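Local coordinates for protein SPT6 (Antonospora locustae, PDB 2XP1) that is a transcription elongation factor, probably also a histone chaperone, whose tandem SH2 domains enable its interaction with RNA polymerase II, at residues N27-R30 with F36-R39. Sequence-based numbering, arbitrary orientation.
Sequences NYLR and FLIR. With SO4 (sulfate ion), chain B.
Methyl CD2 of Leu37 meets both Tyr28 and Leu29, lying 3.5 Å from Tyr28 CD2 and 3.7 Å from Leu29 CD2, so one strand residue engages two successive helix residues. With chi1 at 171°, the Tyr28 ring swings away from its own backbone N and offers CD2 to that methyl at an oblique angle; its hydroxyl is hydrogen-bonded to Asp34. Leu29 CD2 also reaches the start of the strand, 4.0 Å from Phe36 N. No hydrogen bond crosses between 27-30 and 36-39; the contact is apolar.

Arg39, extended from CG to NE, presents its guanidinium edge-on to a sulfate, probably from the crystallisation liquor. Arg39 NH2 donates to sulfate O1 over 2.7 Å, with N-H...O at 168°. Arg39 NH1 reaches sulfate O2 over 3.2 Å, at 172°. Ser42 and Tyr46 also bind the anion, consistent with the phosphate-binding pocket of an SH2 domain, in which the arginine of the FLVR motif, here FLIR, holds the phosphate. A methionine in place of Arg39 would probably leave the sulfate without its two-nitrogen grip and His60 ND1 without the N-H it accepts.

Helix 22-31 thus packs on strand 36-40 within a beta-alpha-beta unit starting at strand 17-18; Leu29 also touches Val50 of strand 46-52, while Phe36 packs against helix 80-100.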
ATOM      1  N   ASN A  27      15.849 -15.582  20.510  1.00 57.86           N
ATOM      2  CA  ASN A  27      16.669 -16.773  20.804  1.00 61.87           C
ATOM      3  C   ASN A  27      16.271 -17.969  19.983  1.00 61.16           C
ATOM      4  O   ASN A  27      17.111 -18.581  19.309  1.00 62.95           O
ATOM      5  CB  ASN A  27      16.614 -17.158  22.269  1.00 64.87           C
ATOM      6  CG  ASN A  27      17.899 -16.888  22.958  1.00 71.97           C
ATOM      7  OD1 ASN A  27      18.792 -16.271  22.380  1.00 76.06           O
ATOM      8  ND2 ASN A  27      18.030 -17.356  24.189  1.00 77.35           N
ATOM      9  N   TYR A  28      14.983 -18.300  20.054  1.00 58.42           N
ATOM     10  CA  TYR A  28      14.474 -19.453  19.373  1.00 58.00           C
ATOM     11  C   TYR A  28      14.691 -19.298  17.884  1.00 56.63           C
ATOM     12  O   TYR A  28      15.079 -20.255  17.220  1.00 58.45           O
ATOM     13  CB  TYR A  28      13.002 -19.631  19.673  1.00 55.89           C
ATOM     14  CG  TYR A  28      12.346 -20.686  18.823  1.00 56.71           C
ATOM     15  CD1 TYR A  28      12.403 -22.053  19.180  1.00 58.91           C
ATOM     16  CD2 TYR A  28      11.670 -20.331  17.665  1.00 53.10           C
ATOM     17  CE1 TYR A  28      11.784 -23.027  18.386  1.00 59.16           C
ATOM     18  CE2 TYR A  28      11.054 -21.283  16.865  1.00 54.74           C
ATOM     19  CZ  TYR A  28      11.105 -22.628  17.235  1.00 58.52           C
ATOM     20  OH  TYR A  28      10.486 -23.538  16.423  1.00 59.48           O
ATOM     21  N   LEU A  29      14.449 -18.102  17.360  1.00 53.41           N
ATOM     22  CA  LEU A  29      14.658 -17.869  15.948  1.00 52.18           C
ATOM     23  C   LEU A  29      16.150 -17.870  15.578  1.00 55.69           C
ATOM     24  O   LEU A  29      16.502 -18.242  14.458  1.00 56.64           O
ATOM     25  CB  LEU A  29      13.968 -16.573  15.479  1.00 47.98           C
ATOM     26  CG  LEU A  29      12.426 -16.477  15.524  1.00 44.70           C
ATOM     27  CD1 LEU A  29      11.891 -15.117  15.099  1.00 35.76           C
ATOM     28  CD2 LEU A  29      11.751 -17.544  14.670  1.00 44.15           C
ATOM     29  N   ARG A  30      17.022 -17.419  16.483  1.00 58.66           N
ATOM     30  CA  ARG A  30      18.467 -17.370  16.185  1.00 63.14           C
ATOM     31  C   ARG A  30      18.941 -18.764  15.776  1.00 66.72           C
ATOM     32  O   ARG A  30      19.676 -18.907  14.795  1.00 68.32           O
ATOM     33  CB  ARG A  30      19.321 -16.886  17.381  1.00 66.16           C
ATOM     34  CG  ARG A  30      19.619 -15.378  17.438  1.00 65.13           C
ATOM     35  CD  ARG A  30      20.253 -14.955  18.789  1.00 67.95           C
ATOM     36  NE  ARG A  30      19.943 -13.555  19.130  1.00 70.11           N
ATOM     37  CZ  ARG A  30      19.249 -13.150  20.201  1.00 70.53           C
ATOM     38  NH1 ARG A  30      18.787 -14.031  21.083  1.00 71.55           N
ATOM     39  NH2 ARG A  30      19.008 -11.855  20.399  1.00 69.60           N
ATOM     40  N   PHE A  36       9.941 -17.091  11.112  1.00 40.86           N
ATOM     41  CA  PHE A  36       9.000 -16.254  11.879  1.00 37.91           C
ATOM     42  C   PHE A  36       8.182 -17.086  12.862  1.00 37.70           C
ATOM     43  O   PHE A  36       8.123 -18.300  12.776  1.00 38.54           O
ATOM     44  CB  PHE A  36       8.033 -15.544  10.932  1.00 36.95           C
ATOM     45  CG  PHE A  36       7.053 -16.469  10.303  1.00 37.95           C
ATOM     46  CD1 PHE A  36       5.823 -16.684  10.894  1.00 41.32           C
ATOM     47  CD2 PHE A  36       7.370 -17.135   9.128  1.00 41.44           C
ATOM     48  CE1 PHE A  36       4.895 -17.554  10.327  1.00 45.23           C
ATOM     49  CE2 PHE A  36       6.466 -18.010   8.547  1.00 45.54           C
ATOM     50  CZ  PHE A  36       5.217 -18.226   9.152  1.00 45.62           C
ATOM     51  N   LEU A  37       7.545 -16.429  13.807  1.00 36.51           N
ATOM     52  CA  LEU A  37       6.628 -17.137  14.714  1.00 37.30           C
ATOM     53  C   LEU A  37       5.741 -16.039  15.171  1.00 35.71           C
ATOM     54  O   LEU A  37       5.964 -14.896  14.803  1.00 35.86           O
ATOM     55  CB  LEU A  37       7.371 -17.756  15.914  1.00 37.87           C
ATOM     56  CG  LEU A  37       8.343 -16.862  16.699  1.00 39.28           C
ATOM     57  CD1 LEU A  37       7.596 -15.974  17.626  1.00 35.08           C
ATOM     58  CD2 LEU A  37       9.413 -17.714  17.490  1.00 37.55           C
ATOM     59  N   ILE A  38       4.738 -16.376  15.951  1.00 35.38           N
ATOM     60  CA  ILE A  38       3.882 -15.391  16.570  1.00 34.64           C
ATOM     61  C   ILE A  38       4.058 -15.615  18.042  1.00 36.48           C
ATOM     62  O   ILE A  38       4.023 -16.760  18.495  1.00 37.79           O
ATOM     63  CB  ILE A  38       2.461 -15.675  16.161  1.00 34.86           C
ATOM     64  CG1 ILE A  38       2.313 -15.361  14.673  1.00 33.38           C
ATOM     65  CG2 ILE A  38       1.441 -14.995  17.053  1.00 33.67           C
ATOM     66  CD1 ILE A  38       1.081 -15.912  14.132  1.00 34.07           C
ATOM     67  N   ARG A  39       4.301 -14.548  18.786  1.00 36.90           N
ATOM     68  CA  ARG A  39       4.547 -14.678  20.212  1.00 39.09           C
ATOM     69  C   ARG A  39       3.436 -13.996  20.983  1.00 40.55           C
ATOM     70  O   ARG A  39       2.584 -13.358  20.368  1.00 39.72           O
ATOM     71  CB  ARG A  39       5.883 -14.062  20.583  1.00 39.68           C
ATOM     72  CG  ARG A  39       6.011 -12.551  20.334  1.00 38.05           C
ATOM     73  CD  ARG A  39       7.284 -12.002  21.002  1.00 36.06           C
ATOM     74  NE  ARG A  39       7.499 -10.599  20.649  1.00 37.38           N
ATOM     75  CZ  ARG A  39       6.935  -9.566  21.278  1.00 41.00           C
ATOM     76  NH1 ARG A  39       6.119  -9.761  22.350  1.00 39.50           N
ATOM     77  NH2 ARG A  39       7.199  -8.332  20.852  1.00 40.46           N
TER
HETATM   78  S   SO4 B 970       5.040  -6.223  23.381  1.00 57.82           S
HETATM   79  O1  SO4 B 970       5.802  -6.433  22.155  1.00 53.91           O
HETATM   80  O2  SO4 B 970       4.605  -7.462  23.986  1.00 58.43           O
HETATM   81  O3  SO4 B 970       3.874  -5.431  23.008  1.00 60.67           O
HETATM   82  O4  SO4 B 970       5.819  -5.505  24.379  1.00 62.01           O